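Local structure of protein induced by osmotic stress (Scheffersomyces stipitis, 5YWN) at residues I95-P98 against A99-T103; K167-A170 against E171-A174; H158-L161 against A162-S166; L58-K61 against G62-D65. The protein probably reduces carbonyl compounds such as haloketones to alcohols with NADPH, as a Rossmann-type reductase of the dihydroflavonol-4-reductase subfamily. The protein carries 1 engineered substitution. One frame throughout, in Å; residues are numbered along the deposited sequence.

Contact 1: residues I95-P98 against A99-T103; sequences ILIP and AINGT
Leu96 and Ile100 sit one turn apart on helix 91-113, the crossover helix of the beta-alpha-beta unit between strands 74-79 and 119-123 of the Rossmann fold. Ile100 N donates to Leu96 O at 3.0 Å and 172°, an almost straight bond. The next one, Asn101 N to Ile97 O, is shorter (2.8 Å) but bent to 132°, and Gly102 N to Pro98 O is weak. The helix is kinked at Pro98, whose nitrogen has no hydrogen to give to the preceding turn. On the side facing helices 152-155 and 159-181, Leu96 CD2 approaches Ile100 CD1 to 4.3 Å. Elsewhere on the helix surface, Ile97 and Asn101 run side by side. CG2 of Ile97 is anti to its own backbone N, and this branch is the one that meets Asn101 ND2, at 3.8 Å. Pro98 belongs to the NADP pocket, and Ala99 abuts Ser82, a cofactor-binding residue. The carbonyl of Ala99 takes two donors from one turn on, Thr103 N and the hydroxyl Thr103 OG1, which is also hydrogen-bonded to His79 NE2; Thr103 OG1 lies 2.9 Å from Ala99 O.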
loop_
_atom_site.group_PDB
_atom_site.type_symbol
_atom_site.label_atom_id
_atom_site.label_comp_id
_atom_site.label_asym_id
_atom_site.label_seq_id
_atom_site.Cartn_x
_atom_site.Cartn_y
_atom_site.Cartn_z
ATOM N N ILE A 95 16.146 4.810 1.155
ATOM C CA ILE A 95 15.130 3.840 1.412
ATOM C C ILE A 95 14.941 3.556 2.905
ATOM O O ILE A 95 13.915 3.729 3.411
ATOM C CB ILE A 95 15.427 2.548 0.641
ATOM C CG1 ILE A 95 15.395 2.793 -0.856
ATOM C CG2 ILE A 95 14.470 1.454 1.031
ATOM C CD1 ILE A 95 15.839 1.645 -1.693
ATOM N N LEU A 96 15.980 3.090 3.559
ATOM C CA LEU A 96 15.887 2.676 4.918
ATOM C C LEU A 96 15.596 3.763 5.937
ATOM O O LEU A 96 14.699 3.628 6.639
ATOM C CB LEU A 96 17.104 1.881 5.304
ATOM C CG LEU A 96 17.283 0.505 4.681
ATOM C CD1 LEU A 96 18.732 0.159 4.680
ATOM C CD2 LEU A 96 16.488 -0.563 5.372
ATOM N N ILE A 97 16.340 4.838 5.946
ATOM C CA ILE A 97 16.144 5.888 6.913
ATOM C C ILE A 97 14.785 6.608 6.834
ATOM O O ILE A 97 14.128 6.681 7.793
ATOM C CB ILE A 97 17.315 6.871 6.889
ATOM C CG1 ILE A 97 18.555 6.201 7.397
ATOM C CG2 ILE A 97 17.050 8.099 7.704
ATOM C CD1 ILE A 97 19.778 6.991 7.118
ATOM N N PRO A 98 14.322 7.014 5.673
ATOM C CA PRO A 98 13.003 7.629 5.594
ATOM C C PRO A 98 11.899 6.723 6.071
ATOM O O PRO A 98 11.043 7.223 6.675
ATOM C CB PRO A 98 12.842 7.905 4.130
ATOM C CG PRO A 98 14.183 8.071 3.644
ATOM C CD PRO A 98 14.983 7.066 4.382
ATOM N N ALA A 99 11.928 5.449 5.767
ATOM C CA ALA A 99 10.948 4.591 6.311
ATOM C C ALA A 99 11.043 4.438 7.827
ATOM O O ALA A 99 10.097 4.606 8.495
ATOM C CB ALA A 99 11.054 3.246 5.656
ATOM N N ILE A 100 12.209 4.074 8.325
ATOM C CA ILE A 100 12.379 3.797 9.717
ATOM C C ILE A 100 12.356 5.028 10.641
ATOM O O ILE A 100 11.612 5.084 11.537
ATOM C CB ILE A 100 13.683 3.016 9.944
ATOM C CG1 ILE A 100 13.670 1.687 9.208
ATOM C CG2 ILE A 100 13.928 2.778 11.412
ATOM C CD1 ILE A 100 15.020 1.080 9.111
ATOM N N ASN A 101 13.200 5.984 10.379
ATOM C CA ASN A 101 13.175 7.234 11.075
ATOM C C ASN A 101 11.904 8.036 10.854
ATOM O O ASN A 101 11.348 8.517 11.763
ATOM C CB ASN A 101 14.408 8.048 10.780
ATOM C CG ASN A 101 15.611 7.578 11.566
ATOM O OD1 ASN A 101 15.581 6.582 12.219
ATOM N ND2 ASN A 101 16.650 8.293 11.476
ATOM N N GLY A 102 11.435 8.075 9.638
ATOM C CA GLY A 102 10.216 8.754 9.347
ATOM C C GLY A 102 9.068 8.173 10.161
ATOM O O GLY A 102 8.299 8.905 10.681
ATOM N N THR A 103 8.993 6.868 10.265
ATOM C CA THR A 103 7.994 6.238 11.073
ATOM C C THR A 103 8.133 6.517 12.600
ATOM O O THR A 103 7.223 6.880 13.212
ATOM C CB THR A 103 7.844 4.736 10.749
ATOM O OG1 THR A 103 7.384 4.560 9.420
ATOM C CG2 THR A 103 6.950 4.099 11.652
#

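Contact 2: residues K167-A170 against E171-A174; sequences KQFA and ERAA. With NAP (NADP nicotinamide-adenine-dinucleotide phosphate), chain B.
Ala173 packs its methyl back against the preceding turn of helix 159-181, CB lying 3.3 Å from Phe169 O. This helix of the Rossmann domain carries the YxxxK signature of short-chain dehydrogenases, whose lysine is Lys167. Regular backbone bonds run all round it: Glu171 N to Lys167 O at 167°, Arg172 N to Gln168 O at 165°, Ala173 N to Phe169 O, and Ala174 N to Ala170 O at 3.0 Å. The tightly packed side is that of the alanines, where Ala170, Ala173 and Ala174 touch Thr103, Lys104 and Leu107 of helix 91-113. Glu171, also buried, sends its extended chain to Arg258 in a salt bridge, with Ser124 and Asn191 at its other oxygen. Lys167 NZ binds Thr123 O and reaches the ribose of NADP, although the modelled approach there is too short to interpret.

The other side is partly exposed at Phe169 and Arg172, and there polar bonds replace close packing. Arg172 lies beside Gln168, pointing the same way, and the two flat groups are turned 68° against each other. OE1 of Gln168 sits at the guanidinium edge near its plane and takes NE at 2.9 Å on a lone pair, and NH1 at 3.3 Å from above the amide plane. A leucine in place of Arg172 would probably leave Gln168 OE1 without either donor, its amide then fixed mainly through NE2 to Leu150 O. With CG anti to its backbone N, Gln168 also lays its amide carbon over the Phe169 ring, CD standing 3.8 Å above the ring plane.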
loop_
_atom_site.group_PDB
_atom_site.type_symbol
_atom_site.label_atom_id
_atom_site.label_comp_id
_atom_site.label_asym_id
_atom_site.label_seq_id
_atom_site.Cartn_x
_atom_site.Cartn_y
_atom_site.Cartn_z
ATOM N N LYS A 167 10.561 -1.859 5.337
ATOM C CA LYS A 167 9.293 -2.227 5.879
ATOM C C LYS A 167 9.340 -3.006 7.198
ATOM O O LYS A 167 8.681 -2.676 8.105
ATOM C CB LYS A 167 8.412 -2.889 4.819
ATOM C CG LYS A 167 8.306 -2.199 3.502
ATOM C CD LYS A 167 7.750 -0.813 3.577
ATOM C CE LYS A 167 6.439 -0.787 4.258
ATOM N NZ LYS A 167 5.773 0.510 4.152
ATOM N N GLN A 168 10.193 -4.002 7.273
ATOM C CA GLN A 168 10.325 -4.781 8.445
ATOM C C GLN A 168 10.747 -3.936 9.636
ATOM O O GLN A 168 10.164 -4.035 10.620
ATOM C CB GLN A 168 11.379 -5.858 8.222
ATOM C CG GLN A 168 11.593 -6.803 9.377
ATOM C CD GLN A 168 12.969 -7.460 9.438
ATOM O OE1 GLN A 168 13.426 -7.796 10.487
ATOM N NE2 GLN A 168 13.589 -7.656 8.311
ATOM N N PHE A 169 11.774 -3.135 9.479
ATOM C CA PHE A 169 12.285 -2.272 10.525
ATOM C C PHE A 169 11.393 -1.110 10.988
ATOM O O PHE A 169 11.265 -0.879 12.122
ATOM C CB PHE A 169 13.749 -1.901 10.303
ATOM C CG PHE A 169 14.633 -3.095 10.240
ATOM C CD1 PHE A 169 14.877 -3.826 11.341
ATOM C CD2 PHE A 169 15.107 -3.539 9.063
ATOM C CE1 PHE A 169 15.626 -4.975 11.276
ATOM C CE2 PHE A 169 15.844 -4.685 8.980
ATOM C CZ PHE A 169 16.102 -5.401 10.084
ATOM N N ALA A 170 10.759 -0.462 10.056
ATOM C CA ALA A 170 9.784 0.520 10.392
ATOM C C ALA A 170 8.631 -0.071 11.171
ATOM O O ALA A 170 8.326 0.439 12.158
ATOM C CB ALA A 170 9.299 1.222 9.178
ATOM N N GLU A 171 8.079 -1.192 10.743
ATOM C CA GLU A 171 7.005 -1.846 11.458
ATOM C C GLU A 171 7.382 -2.314 12.868
ATOM O O GLU A 171 6.667 -2.083 13.773
ATOM C CB GLU A 171 6.341 -2.974 10.668
ATOM C CG GLU A 171 4.983 -3.395 11.231
ATOM C CD GLU A 171 4.406 -4.729 10.786
ATOM O OE1 GLU A 171 4.688 -5.214 9.729
ATOM O OE2 GLU A 171 3.648 -5.266 11.556
ATOM N N ARG A 172 8.552 -2.903 13.005
ATOM C CA ARG A 172 9.085 -3.276 14.286
ATOM C C ARG A 172 9.234 -2.028 15.184
ATOM O O ARG A 172 8.893 -2.054 16.288
ATOM C CB ARG A 172 10.412 -3.976 14.134
ATOM C CG ARG A 172 10.387 -5.424 13.691
ATOM C CD ARG A 172 11.797 -5.956 13.637
ATOM N NE ARG A 172 11.990 -7.226 12.993
ATOM C CZ ARG A 172 11.683 -8.391 13.512
ATOM N NH1 ARG A 172 11.922 -9.479 12.850
ATOM N NH2 ARG A 172 11.160 -8.477 14.683
ATOM N N ALA A 173 9.704 -0.950 14.627
ATOM C CA ALA A 173 9.850 0.275 15.333
ATOM C C ALA A 173 8.507 0.817 15.823
ATOM O O ALA A 173 8.407 1.244 16.898
ATOM C CB ALA A 173 10.569 1.293 14.498
ATOM N N ALA A 174 7.490 0.714 15.001
ATOM C CA ALA A 174 6.159 1.137 15.374
ATOM C C ALA A 174 5.623 0.323 16.572
ATOM O O ALA A 174 5.222 0.877 17.526
ATOM C CB ALA A 174 5.232 1.038 14.200
HETATM P PA NAP B . 3.630 4.985 -4.328
HETATM O O1A NAP B . 2.422 5.005 -5.234
HETATM O O2A NAP B . 4.979 5.406 -4.860
HETATM O O5B NAP B . 3.299 5.878 -3.029
HETATM C C5B NAP B . 4.353 6.409 -2.229
HETATM C C4B NAP B . 3.988 7.813 -1.762
HETATM O O4B NAP B . 4.728 8.146 -0.583
HETATM C C3B NAP B . 4.307 8.855 -2.823
HETATM O O3B NAP B . 3.119 9.537 -3.238
HETATM C C2B NAP B . 5.287 9.823 -2.188
HETATM O O2B NAP B . 4.756 11.145 -2.177
HETATM C C1B NAP B . 5.518 9.324 -0.769
HETATM N N9A NAP B . 6.955 9.011 -0.567
HETATM C C8A NAP B . 7.643 8.039 -1.198
HETATM N N7A NAP B . 8.936 8.021 -0.783
HETATM C C5A NAP B . 9.089 8.997 0.130
HETATM C C6A NAP B . 10.196 9.522 0.962
HETATM N N6A NAP B . 11.438 8.982 0.897
HETATM N N1A NAP B . 9.927 10.558 1.786
HETATM C C2A NAP B . 8.701 11.110 1.867
HETATM N N3A NAP B . 7.655 10.679 1.138
HETATM C C4A NAP B . 7.780 9.648 0.269
HETATM O O3 NAP B . 3.771 3.505 -3.710
HETATM P PN NAP B . 2.464 2.609 -3.427
HETATM O O1N NAP B . 2.544 1.371 -4.287
HETATM O O2N NAP B . 1.250 3.505 -3.508
HETATM O O5D NAP B . 2.663 2.170 -1.891
HETATM C C5D NAP B . 1.915 2.802 -0.854
HETATM C C4D NAP B . 2.331 2.242 0.501
HETATM O O4D NAP B . 1.792 0.927 0.677
HETATM C C3D NAP B . 3.844 2.145 0.631
HETATM O O3D NAP B . 4.317 2.999 1.678
HETATM C C2D NAP B . 4.152 0.695 0.941
HETATM O O2D NAP B . 4.852 0.579 2.184
HETATM C C1D NAP B . 2.812 -0.021 1.008
HETATM N N1N NAP B . 2.792 -1.145 0.066
HETATM C C2N NAP B . 2.344 -0.957 -1.182
HETATM C C3N NAP B . 2.318 -2.009 -2.091
HETATM C C7N NAP B . 1.813 -1.791 -3.486
HETATM O O7N NAP B . 2.024 -2.639 -4.338
HETATM N N7N NAP B . 1.145 -0.671 -3.760
HETATM C C4N NAP B . 2.762 -3.262 -1.696
HETATM C C5N NAP B . 3.223 -3.431 -0.398
HETATM C C6N NAP B . 3.227 -2.346 0.471
HETATM P P2B NAP B . 5.032 12.146 -3.407
HETATM O O1X NAP B . 4.943 13.520 -2.786
HETATM O O2X NAP B . 6.413 11.765 -3.884
HETATM O O3X NAP B . 3.927 11.832 -4.387
#

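Contact 3: residues H158-L161 against A162-S166; sequences HGVL and AYFGS. With NAP (NADP nicotinamide-adenine-dinucleotide phosphate), chain B.
Phe164 sets the edge of its ring beside the carbonyl oxygen of Val160, one turn earlier in the helix: CD1 is 3.5 Å from Val160 O, which lies near the ring plane, and CE1 stands 4.2 Å from Val160 CG1. With chi1 of Phe164 at -98°, off the staggered positions, the CD1 edge faces Val160 O. Pro132 and Leu135 of helix 132-135 also touch Phe164, and Leu161 meets Pro132 as well.

The backbone beneath is well formed from its start. His158 occupies the N-cap position, and its carbonyl oxygen receives Ala162 N at 2.9 Å; Tyr163 N, Phe164 N and Gly165 N then pair in turn with the carbonyls of Gly159, Val160 and Leu161. The methyl of Ala162 lies 3.4 Å from Gly159 O, on the buried side that faces Thr91 and Ile95 of helix 91-113. Further along, the hydroxyl of Ser166 turns back to the main chain, OG donating to Tyr163 O at 2.7 Å.

Tyr163 departs from the others. Its CB stays close to Val160 O, but CG anti to the backbone N (chi1 177°) carries the ring off the helix toward the cofactor, where OH comes to 3.4 Å from NADP C6N. Phe86 packs edge-to-face with the same ring. A tyrosine one turn before Lys167, reaching the nicotinamide riboside, is the YxxxK signature of the short-chain dehydrogenase/reductase site.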
loop_
_atom_site.group_PDB
_atom_site.type_symbol
_atom_site.label_atom_id
_atom_site.label_comp_id
_atom_site.label_asym_id
_atom_site.label_seq_id
_atom_site.Cartn_x
_atom_site.Cartn_y
_atom_site.Cartn_z
ATOM N N HIS A 158 21.364 -3.760 -1.728
ATOM C CA HIS A 158 20.723 -3.240 -2.882
ATOM C C HIS A 158 19.261 -2.908 -2.681
ATOM O O HIS A 158 18.666 -3.311 -1.738
ATOM C CB HIS A 158 20.932 -4.129 -4.071
ATOM C CG HIS A 158 20.320 -5.466 -3.943
ATOM N ND1 HIS A 158 19.071 -5.748 -4.413
ATOM C CD2 HIS A 158 20.805 -6.617 -3.444
ATOM C CE1 HIS A 158 18.809 -7.021 -4.207
ATOM N NE2 HIS A 158 19.843 -7.567 -3.614
ATOM N N GLY A 159 18.718 -2.217 -3.652
ATOM C CA GLY A 159 17.481 -1.506 -3.520
ATOM C C GLY A 159 16.298 -2.352 -3.153
ATOM O O GLY A 159 15.593 -1.984 -2.287
ATOM N N VAL A 160 16.133 -3.494 -3.764
ATOM C CA VAL A 160 15.047 -4.361 -3.409
ATOM C C VAL A 160 15.117 -4.862 -1.985
ATOM O O VAL A 160 14.177 -4.780 -1.305
ATOM C CB VAL A 160 14.908 -5.539 -4.399
ATOM C CG1 VAL A 160 13.909 -6.553 -3.938
ATOM C CG2 VAL A 160 14.531 -5.044 -5.767
ATOM N N LEU A 161 16.271 -5.347 -1.569
ATOM C CA LEU A 161 16.501 -5.763 -0.215
ATOM C C LEU A 161 16.349 -4.627 0.757
ATOM O O LEU A 161 15.862 -4.819 1.785
ATOM C CB LEU A 161 17.832 -6.419 -0.045
ATOM C CG LEU A 161 17.958 -7.871 -0.440
ATOM C CD1 LEU A 161 19.280 -8.495 -0.130
ATOM C CD2 LEU A 161 16.785 -8.706 -0.031
ATOM N N ALA A 162 16.743 -3.443 0.373
ATOM C CA ALA A 162 16.546 -2.288 1.163
ATOM C C ALA A 162 15.067 -2.003 1.415
ATOM O O ALA A 162 14.723 -1.713 2.476
ATOM C CB ALA A 162 17.215 -1.118 0.542
ATOM N N TYR A 163 14.219 -2.148 0.416
ATOM C CA TYR A 163 12.782 -1.974 0.596
ATOM C C TYR A 163 12.237 -2.988 1.559
ATOM O O TYR A 163 11.554 -2.636 2.424
ATOM C CB TYR A 163 12.002 -2.039 -0.700
ATOM C CG TYR A 163 10.511 -1.940 -0.532
ATOM C CD1 TYR A 163 9.908 -0.754 -0.280
ATOM C CD2 TYR A 163 9.726 -3.048 -0.609
ATOM C CE1 TYR A 163 8.558 -0.670 -0.120
ATOM C CE2 TYR A 163 8.363 -2.972 -0.473
ATOM C CZ TYR A 163 7.792 -1.779 -0.208
ATOM O OH TYR A 163 6.485 -1.727 -0.054
ATOM N N PHE A 164 12.648 -4.225 1.441
ATOM C CA PHE A 164 12.221 -5.267 2.331
ATOM C C PHE A 164 12.598 -4.923 3.761
ATOM O O PHE A 164 11.807 -5.002 4.618
ATOM C CB PHE A 164 12.931 -6.565 1.979
ATOM C CG PHE A 164 12.147 -7.499 1.141
ATOM C CD1 PHE A 164 12.062 -7.326 -0.193
ATOM C CD2 PHE A 164 11.549 -8.586 1.691
ATOM C CE1 PHE A 164 11.367 -8.197 -0.962
ATOM C CE2 PHE A 164 10.853 -9.456 0.932
ATOM C CZ PHE A 164 10.761 -9.266 -0.398
ATOM N N GLY A 165 13.818 -4.503 3.969
ATOM C CA GLY A 165 14.277 -4.065 5.237
ATOM C C GLY A 165 13.565 -2.845 5.751
ATOM O O GLY A 165 13.216 -2.832 6.861
ATOM N N SER A 166 13.295 -1.895 4.888
ATOM C CA SER A 166 12.658 -0.670 5.274
ATOM C C SER A 166 11.312 -0.959 5.911
ATOM O O SER A 166 10.995 -0.379 6.866
ATOM C CB SER A 166 12.464 0.305 4.097
ATOM O OG SER A 166 11.490 -0.047 3.200
HETATM P PA NAP B . 3.630 4.985 -4.328
HETATM O O1A NAP B . 2.422 5.005 -5.234
HETATM O O2A NAP B . 4.979 5.406 -4.860
HETATM O O5B NAP B . 3.299 5.878 -3.029
HETATM C C5B NAP B . 4.353 6.409 -2.229
HETATM C C4B NAP B . 3.988 7.813 -1.762
HETATM O O4B NAP B . 4.728 8.146 -0.583
HETATM C C3B NAP B . 4.307 8.855 -2.823
HETATM O O3B NAP B . 3.119 9.537 -3.238
HETATM C C2B NAP B . 5.287 9.823 -2.188
HETATM O O2B NAP B . 4.756 11.145 -2.177
HETATM C C1B NAP B . 5.518 9.324 -0.769
HETATM N N9A NAP B . 6.955 9.011 -0.567
HETATM C C8A NAP B . 7.643 8.039 -1.198
HETATM N N7A NAP B . 8.936 8.021 -0.783
HETATM C C5A NAP B . 9.089 8.997 0.130
HETATM C C6A NAP B . 10.196 9.522 0.962
HETATM N N6A NAP B . 11.438 8.982 0.897
HETATM N N1A NAP B . 9.927 10.558 1.786
HETATM C C2A NAP B . 8.701 11.110 1.867
HETATM N N3A NAP B . 7.655 10.679 1.138
HETATM C C4A NAP B . 7.780 9.648 0.269
HETATM O O3 NAP B . 3.771 3.505 -3.710
HETATM P PN NAP B . 2.464 2.609 -3.427
HETATM O O1N NAP B . 2.544 1.371 -4.287
HETATM O O2N NAP B . 1.250 3.505 -3.508
HETATM O O5D NAP B . 2.663 2.170 -1.891
HETATM C C5D NAP B . 1.915 2.802 -0.854
HETATM C C4D NAP B . 2.331 2.242 0.501
HETATM O O4D NAP B . 1.792 0.927 0.677
HETATM C C3D NAP B . 3.844 2.145 0.631
HETATM O O3D NAP B . 4.317 2.999 1.678
HETATM C C2D NAP B . 4.152 0.695 0.941
HETATM O O2D NAP B . 4.852 0.579 2.184
HETATM C C1D NAP B . 2.812 -0.021 1.008
HETATM N N1N NAP B . 2.792 -1.145 0.066
HETATM C C2N NAP B . 2.344 -0.957 -1.182
HETATM C C3N NAP B . 2.318 -2.009 -2.091
HETATM C C7N NAP B . 1.813 -1.791 -3.486
HETATM O O7N NAP B . 2.024 -2.639 -4.338
HETATM N N7N NAP B . 1.145 -0.671 -3.760
HETATM C C4N NAP B . 2.762 -3.262 -1.696
HETATM C C5N NAP B . 3.223 -3.431 -0.398
HETATM C C6N NAP B . 3.227 -2.346 0.471
HETATM P P2B NAP B . 5.032 12.146 -3.407
HETATM O O1X NAP B . 4.943 13.520 -2.786
HETATM O O2X NAP B . 6.413 11.765 -3.884
HETATM O O3X NAP B . 3.927 11.832 -4.387
#

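Contact 4: residues L58-K61 against G62-D65; sequences LEQK and GAFD. With NAP (NADP nicotinamide-adenine-dinucleotide phosphate), chain B.
Ala63 folds back on Gln60 to close a type II beta turn in the loop that joins strand 50-54 to helix 65-70 of the Rossmann fold. The closing bond, Ala63 N to Gln60 O, is 3.0 Å long but weak, bent to 133° at the hydrogen. The methyl of Ala63 covers the same end of the turn: CB is 3.2 Å from Gln60 O and 3.8 Å from Gln60 CG, with Leu58 O also nearby. Gly62 holds the third position of the turn. Its positive phi of 68° is a conformation that favours glycine, and its carbonyl starts a second, type I turn by accepting Asp65 N. The two overlapping turns lead the chain into helix 65-70.

Leu58, buried, ties this loop to the cofactor through its two branches. CD2 meets the edge of the Phe64 ring near the ring plane, 3.6 Å from CE1, the two side chains lying side by side and pointing the same way. Replacing Leu58 by an alanine would probably leave a gap between the adenine and the Phe64 ring, and take packing from both. Phe64 is also lined by Val55, Ser8 and, from helix 91-113, Val106. With CG set beside its backbone N (chi1 -46°), Leu58 delivers its other branch to the cofactor, CD1 lying 3.2 Å from NADP C2A.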
loop_
_atom_site.group_PDB
_atom_site.type_symbol
_atom_site.label_atom_id
_atom_site.label_comp_id
_atom_site.label_asym_id
_atom_site.label_seq_id
_atom_site.Cartn_x
_atom_site.Cartn_y
_atom_site.Cartn_z
ATOM N N LEU A 58 10.288 13.256 5.836
ATOM C CA LEU A 58 9.862 12.444 6.935
ATOM C C LEU A 58 10.895 12.243 8.009
ATOM O O LEU A 58 10.581 12.250 9.125
ATOM C CB LEU A 58 9.310 11.109 6.486
ATOM C CG LEU A 58 8.328 11.083 5.341
ATOM C CD1 LEU A 58 8.300 9.713 4.748
ATOM C CD2 LEU A 58 6.981 11.541 5.776
ATOM N N GLU A 59 12.141 12.117 7.623
ATOM C CA GLU A 59 13.185 11.629 8.480
ATOM C C GLU A 59 13.831 12.709 9.369
ATOM O O GLU A 59 14.904 12.557 9.799
ATOM C CB GLU A 59 14.243 10.880 7.699
ATOM C CG GLU A 59 14.915 11.651 6.588
ATOM C CD GLU A 59 14.246 11.427 5.254
ATOM O OE1 GLU A 59 13.045 11.190 5.259
ATOM O OE2 GLU A 59 14.897 11.538 4.228
ATOM N N GLN A 60 13.142 13.798 9.577
ATOM C CA GLN A 60 13.574 14.762 10.541
ATOM C C GLN A 60 12.691 14.764 11.782
ATOM O O GLN A 60 11.518 14.747 11.685
ATOM C CB GLN A 60 13.730 16.158 9.938
ATOM C CG GLN A 60 12.553 16.710 9.180
ATOM C CD GLN A 60 12.693 18.194 8.806
ATOM O OE1 GLN A 60 13.481 18.561 7.950
ATOM N NE2 GLN A 60 11.902 19.042 9.459
ATOM N N LYS A 61 13.315 14.812 12.937
ATOM C CA LYS A 61 12.628 14.844 14.186
ATOM C C LYS A 61 11.650 16.003 14.198
ATOM O O LYS A 61 11.950 17.085 13.793
ATOM C CB LYS A 61 13.629 15.041 15.301
ATOM C CG LYS A 61 14.480 13.813 15.646
ATOM C CD LYS A 61 15.023 13.828 17.072
ATOM C CE LYS A 61 16.055 12.744 17.301
ATOM N NZ LYS A 61 16.410 12.526 18.714
ATOM N N GLY A 62 10.447 15.708 14.601
ATOM C CA GLY A 62 9.371 16.665 14.586
ATOM C C GLY A 62 8.816 17.151 13.254
ATOM O O GLY A 62 8.180 18.136 13.203
ATOM N N ALA A 63 9.022 16.394 12.212
ATOM C CA ALA A 63 8.611 16.766 10.914
ATOM C C ALA A 63 7.106 17.027 10.796
ATOM O O ALA A 63 6.733 17.896 10.118
ATOM C CB ALA A 63 9.005 15.701 9.948
ATOM N N PHE A 64 6.295 16.256 11.496
ATOM C CA PHE A 64 4.874 16.413 11.494
ATOM C C PHE A 64 4.294 17.340 12.583
ATOM O O PHE A 64 3.131 17.510 12.644
ATOM C CB PHE A 64 4.191 15.055 11.508
ATOM C CG PHE A 64 4.194 14.355 10.176
ATOM C CD1 PHE A 64 5.194 13.506 9.838
ATOM C CD2 PHE A 64 3.182 14.551 9.271
ATOM C CE1 PHE A 64 5.209 12.896 8.602
ATOM C CE2 PHE A 64 3.181 13.934 8.056
ATOM C CZ PHE A 64 4.200 13.117 7.718
ATOM N N ASP A 65 5.127 17.916 13.426
ATOM C CA ASP A 65 4.631 18.652 14.569
ATOM C C ASP A 65 3.752 19.815 14.171
ATOM O O ASP A 65 2.702 19.942 14.667
ATOM C CB ASP A 65 5.758 19.208 15.408
ATOM C CG ASP A 65 6.407 18.186 16.277
ATOM O OD1 ASP A 65 6.206 17.020 16.097
ATOM O OD2 ASP A 65 7.146 18.571 17.156
HETATM P PA NAP B . 3.630 4.985 -4.328
HETATM O O1A NAP B . 2.422 5.005 -5.234
HETATM O O2A NAP B . 4.979 5.406 -4.860
HETATM O O5B NAP B . 3.299 5.878 -3.029
HETATM C C5B NAP B . 4.353 6.409 -2.229
HETATM C C4B NAP B . 3.988 7.813 -1.762
HETATM O O4B NAP B . 4.728 8.146 -0.583
HETATM C C3B NAP B . 4.307 8.855 -2.823
HETATM O O3B NAP B . 3.119 9.537 -3.238
HETATM C C2B NAP B . 5.287 9.823 -2.188
HETATM O O2B NAP B . 4.756 11.145 -2.177
HETATM C C1B NAP B . 5.518 9.324 -0.769
HETATM N N9A NAP B . 6.955 9.011 -0.567
HETATM C C8A NAP B . 7.643 8.039 -1.198
HETATM N N7A NAP B . 8.936 8.021 -0.783
HETATM C C5A NAP B . 9.089 8.997 0.130
HETATM C C6A NAP B . 10.196 9.522 0.962
HETATM N N6A NAP B . 11.438 8.982 0.897
HETATM N N1A NAP B . 9.927 10.558 1.786
HETATM C C2A NAP B . 8.701 11.110 1.867
HETATM N N3A NAP B . 7.655 10.679 1.138
HETATM C C4A NAP B . 7.780 9.648 0.269
HETATM O O3 NAP B . 3.771 3.505 -3.710
HETATM P PN NAP B . 2.464 2.609 -3.427
HETATM O O1N NAP B . 2.544 1.371 -4.287
HETATM O O2N NAP B . 1.250 3.505 -3.508
HETATM O O5D NAP B . 2.663 2.170 -1.891
HETATM C C5D NAP B . 1.915 2.802 -0.854
HETATM C C4D NAP B . 2.331 2.242 0.501
HETATM O O4D NAP B . 1.792 0.927 0.677
HETATM C C3D NAP B . 3.844 2.145 0.631
HETATM O O3D NAP B . 4.317 2.999 1.678
HETATM C C2D NAP B . 4.152 0.695 0.941
HETATM O O2D NAP B . 4.852 0.579 2.184
HETATM C C1D NAP B . 2.812 -0.021 1.008
HETATM N N1N NAP B . 2.792 -1.145 0.066
HETATM C C2N NAP B . 2.344 -0.957 -1.182
HETATM C C3N NAP B . 2.318 -2.009 -2.091
HETATM C C7N NAP B . 1.813 -1.791 -3.486
HETATM O O7N NAP B . 2.024 -2.639 -4.338
HETATM N N7N NAP B . 1.145 -0.671 -3.760
HETATM C C4N NAP B . 2.762 -3.262 -1.696
HETATM C C5N NAP B . 3.223 -3.431 -0.398
HETATM C C6N NAP B . 3.227 -2.346 0.471
HETATM P P2B NAP B . 5.032 12.146 -3.407
HETATM O O1X NAP B . 4.943 13.520 -2.786
HETATM O O2X NAP B . 6.413 11.765 -3.884
HETATM O O3X NAP B . 3.927 11.832 -4.387
#

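In the fold
Along the chain contact 4 comes first, then contacts 1, 3 and 2, all within the Rossmann domain. Contacts 3 and 2 follow each other on helix 159-181, their centres 13 Å apart. Contact 1, on helix 91-113, lies between them and contact 4: its centre is 9 Å from that of contact 2, 12 Å from contact 3 and 11 Å from contact 4, and it touches all three. Contact 4 is separate from contacts 2 and 3, with nearest atoms about 10 Å away. Contact 4 meets the adenine end of NADP, while contacts 2 and 3 meet its nicotinamide riboside, so helix 91-113 bridges the elements that hold the cofactor's two ends.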